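Inositol-1-monophosphatase (PDB 2Q74) probably hydrolyses inositol 1-phosphate to free myo-inositol and phosphate with magnesium as cofactor, supplying a key metabolite of mycobacteria, and forms homodimers. Local coordinates at residues N17-A22 against V121-Q126; I130-A135 against A147-G152. All blocks are in the same frame, centred on the assembly; numbering follows the deposited sequence.

Contact 1 of 2, residues N17-A22 against V121-Q126; sequences NLAAEA and VSIGAQ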
# COMPACT_ATOMS: atom_id res chain seq x y z
N ASN A 17 15.87 19.31 0.99
CA ASN A 17 16.94 19.08 0.04
C ASN A 17 17.65 17.77 0.29
O ASN A 17 17.89 17.00 -0.63
CB ASN A 17 17.92 20.24 0.09
CG ASN A 17 17.34 21.52 -0.47
OD1 ASN A 17 16.46 21.49 -1.31
ND2 ASN A 17 17.84 22.64 -0.01
N LEU A 18 17.97 17.50 1.54
CA LEU A 18 18.64 16.26 1.89
C LEU A 18 17.77 15.04 1.62
O LEU A 18 18.26 14.03 1.10
CB LEU A 18 19.08 16.26 3.35
CG LEU A 18 20.24 17.17 3.71
CD1 LEU A 18 20.75 16.79 5.07
CD2 LEU A 18 21.36 17.06 2.70
N ALA A 19 16.48 15.14 1.96
CA ALA A 19 15.53 14.08 1.70
C ALA A 19 15.47 13.76 0.20
O ALA A 19 15.59 12.58 -0.21
CB ALA A 19 14.15 14.47 2.22
N ALA A 20 15.34 14.80 -0.62
CA ALA A 20 15.24 14.63 -2.08
C ALA A 20 16.51 14.02 -2.66
O ALA A 20 16.45 13.10 -3.49
CB ALA A 20 14.95 15.96 -2.77
N GLU A 21 17.65 14.55 -2.23
CA GLU A 21 18.95 14.00 -2.60
C GLU A 21 19.05 12.52 -2.28
O GLU A 21 19.36 11.72 -3.14
CB GLU A 21 20.06 14.70 -1.83
CG GLU A 21 20.59 15.95 -2.44
CD GLU A 21 21.74 16.48 -1.62
OE1 GLU A 21 22.74 15.74 -1.44
OE2 GLU A 21 21.63 17.62 -1.12
N ALA A 22 18.82 12.19 -1.02
CA ALA A 22 18.96 10.83 -0.53
C ALA A 22 18.00 9.87 -1.24
O ALA A 22 18.38 8.75 -1.59
CB ALA A 22 18.77 10.79 0.98
N VAL A 121 12.67 8.13 2.90
CA VAL A 121 13.74 8.76 3.63
C VAL A 121 13.07 9.75 4.60
O VAL A 121 12.24 10.55 4.17
CB VAL A 121 14.67 9.51 2.67
CG1 VAL A 121 15.79 10.18 3.45
CG2 VAL A 121 15.21 8.56 1.59
N SER A 122 13.42 9.68 5.88
CA SER A 122 12.87 10.58 6.91
C SER A 122 13.99 11.38 7.55
O SER A 122 14.96 10.80 8.03
CB SER A 122 12.14 9.77 7.98
OG SER A 122 11.51 10.61 8.93
N ILE A 123 13.84 12.72 7.56
CA ILE A 123 14.82 13.66 8.12
C ILE A 123 14.07 14.60 9.09
O ILE A 123 13.25 15.41 8.67
CB ILE A 123 15.47 14.56 7.05
CG1 ILE A 123 15.92 13.78 5.81
CG2 ILE A 123 16.64 15.32 7.65
CD1 ILE A 123 17.26 13.08 5.93
N GLY A 124 14.35 14.49 10.38
CA GLY A 124 13.75 15.38 11.36
C GLY A 124 14.78 16.30 12.01
O GLY A 124 15.92 15.88 12.27
N ALA A 125 14.39 17.55 12.27
CA ALA A 125 15.25 18.52 12.95
C ALA A 125 14.67 18.76 14.33
O ALA A 125 13.59 19.33 14.45
CB ALA A 125 15.30 19.81 12.17
N GLN A 126 15.38 18.29 15.35
CA GLN A 126 14.91 18.37 16.74
C GLN A 126 15.74 19.35 17.55
O GLN A 126 16.94 19.51 17.31
CB GLN A 126 14.95 17.00 17.42
CG GLN A 126 13.79 16.09 17.03
CD GLN A 126 13.67 14.86 17.90
OE1 GLN A 126 12.63 14.18 17.89
NE2 GLN A 126 14.73 14.56 18.67
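Val121 and Ile123 meet Leu18, Ala19 and Ala22 in an apolar contact in which no aromatic ring or side-chain amide takes part. One face of strand 120-127 carries Val121 and Ile123 to the helix, while Ser122 points from the other face and touches Ala238 of helix 233-245. At the strand's two edges run strands 100-104 and 130-138. Val121 has CG1 anti to its backbone N (chi1 180°), which sends that methyl to the CB of Ala22 at 3.9 Å; its CG2 brushes the backbone at Ala22 C. In Ile123 it is CG1 that is turned beside the backbone N, and it rests 4.1 Å from the CB of Ala19 and as near to Ala19 N. Ile123 CD1 reaches Leu18 CB more loosely, at 4.5 Å. This is a helix-on-sheet layer of the alpha-beta-alpha-beta-alpha sandwich of the inositol monophosphatase superfamily, and helix 55-74 adds to it by touching Leu18, Ala22 and Ile123. The axes of the two short segments approach to 8.2 Å, nearly antiparallel at 161°, consistent with the small alanines between them. The side chain of Val121 is about 6 Å from that of Ile106, which by similarity probably helps bind magnesium and substrate.

Contact 2 of 2, residues I130-A135 against A147-G152; sequences ITVAGA and AATGLG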
# COMPACT_ATOMS: atom_id res chain seq x y z
N ILE A 130 12.14 18.05 20.76
CA ILE A 130 10.94 18.49 20.04
C ILE A 130 11.28 18.66 18.57
O ILE A 130 12.28 19.29 18.25
CB ILE A 130 10.41 19.83 20.58
CG1 ILE A 130 10.20 19.76 22.10
CG2 ILE A 130 9.12 20.23 19.85
CD1 ILE A 130 9.32 18.55 22.54
N THR A 131 10.45 18.13 17.68
CA THR A 131 10.63 18.29 16.24
C THR A 131 10.13 19.65 15.73
O THR A 131 8.94 19.97 15.78
CB THR A 131 9.95 17.16 15.46
OG1 THR A 131 10.37 15.89 15.99
CG2 THR A 131 10.34 17.21 13.99
N VAL A 132 11.08 20.43 15.23
CA VAL A 132 10.87 21.79 14.75
C VAL A 132 10.69 21.84 13.24
O VAL A 132 10.05 22.74 12.69
CB VAL A 132 12.09 22.65 15.14
CG1 VAL A 132 11.91 24.08 14.69
CG2 VAL A 132 12.33 22.57 16.63
N ALA A 133 11.29 20.87 12.55
CA ALA A 133 11.21 20.80 11.10
C ALA A 133 11.51 19.39 10.60
O ALA A 133 12.21 18.63 11.26
CB ALA A 133 12.16 21.79 10.47
N GLY A 134 10.97 19.06 9.44
CA GLY A 134 11.07 17.69 8.97
C GLY A 134 10.75 17.50 7.51
O GLY A 134 10.10 18.35 6.90
N ALA A 135 11.20 16.39 6.96
CA ALA A 135 10.92 16.08 5.55
C ALA A 135 10.91 14.59 5.35
O ALA A 135 11.83 13.90 5.82
CB ALA A 135 11.95 16.73 4.64
N ALA A 147 7.42 20.00 6.60
CA ALA A 147 6.74 20.92 7.49
C ALA A 147 7.75 21.57 8.41
O ALA A 147 8.88 21.10 8.52
CB ALA A 147 5.71 20.17 8.29
N ALA A 148 7.33 22.65 9.05
CA ALA A 148 8.09 23.31 10.11
C ALA A 148 7.11 24.01 11.08
O ALA A 148 6.03 24.45 10.66
CB ALA A 148 9.07 24.31 9.53
N THR A 149 7.47 24.10 12.37
CA THR A 149 6.55 24.63 13.39
C THR A 149 6.04 25.99 13.03
O THR A 149 6.82 26.92 12.82
CB THR A 149 7.18 24.74 14.79
OG1 THR A 149 8.59 24.99 14.67
CG2 THR A 149 6.97 23.45 15.58
N GLY A 150 4.71 26.10 12.94
CA GLY A 150 4.05 27.36 12.64
C GLY A 150 3.94 27.67 11.16
O GLY A 150 3.27 28.62 10.78
N LEU A 151 4.55 26.85 10.32
CA LEU A 151 4.66 27.18 8.90
C LEU A 151 3.79 26.31 8.01
O LEU A 151 3.73 26.54 6.82
CB LEU A 151 6.13 27.10 8.47
CG LEU A 151 7.01 28.16 9.16
CD1 LEU A 151 8.49 28.00 8.76
CD2 LEU A 151 6.50 29.55 8.86
N GLY A 152 3.10 25.32 8.58
CA GLY A 152 2.28 24.41 7.79
C GLY A 152 3.05 23.26 7.14
O GLY A 152 4.27 23.19 7.23
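The carbonyl O of Val132 takes one firm bond and one weak one from a single residue, Thr149, where strand 130-138 carries a classic beta bulge: Val132 and Ala133 both face Ala125 on the neighbouring strand. The firm bond comes from Thr149 N at 2.9 Å, with an N-H...O angle of 160°; the hydroxyl OG1 adds the weak one at 3.3 Å to Val132 O. They lie just past the Ala133-Ala148 pair of the hairpin of strands 130-138 and 143-148, as the second strand ends in the turn toward strand 152-157, where Leu151 N bonds to Ala148 O. Gly134 and Ala147 form a hydrogen-bonded pair, Gly134 N giving to Ala147 O at 3.1 Å and Ala147 N to Gly134 O at 3.2 Å. Ala133 and Ala148 make a non-hydrogen-bonded pair, their CB atoms 4.1 Å apart on the face that helix 8-33 covers through Leu11 and Pro8. Ala147 points to the other face, against Ile242 and Glu245 of helix 233-245; the Glu245 carboxylate also takes the N-H groups of Gly150 and Gly152. Thr149 CG2 faces Thr131 O, and Val132 CG1, anti to the backbone N (chi1 -179°), lies at a slant to the threonine, 3.4 Å from Thr149 OG1.

How the contacts relate
As a worked example, the two contacts illustrate two ways a layered sheet is held: between layers and within one. Contact 1 is wholly buried and apolar, without a hydrogen bond across it; contact 2 rests mainly on backbone bonds and runs from buried alanines to an exposed threonine at the turn. Both belong to the same mixed sheet, in which strands 120-127 and 130-138 are neighbours, probably hydrogen-bonded from Ala125 N to Ala133 O and from Ala135 N to Ile123 O. Helix 8-33 also serves both: it supplies one side of contact 1, and its earlier residues cover one face of contact 2. Their centres lie 12 Å apart.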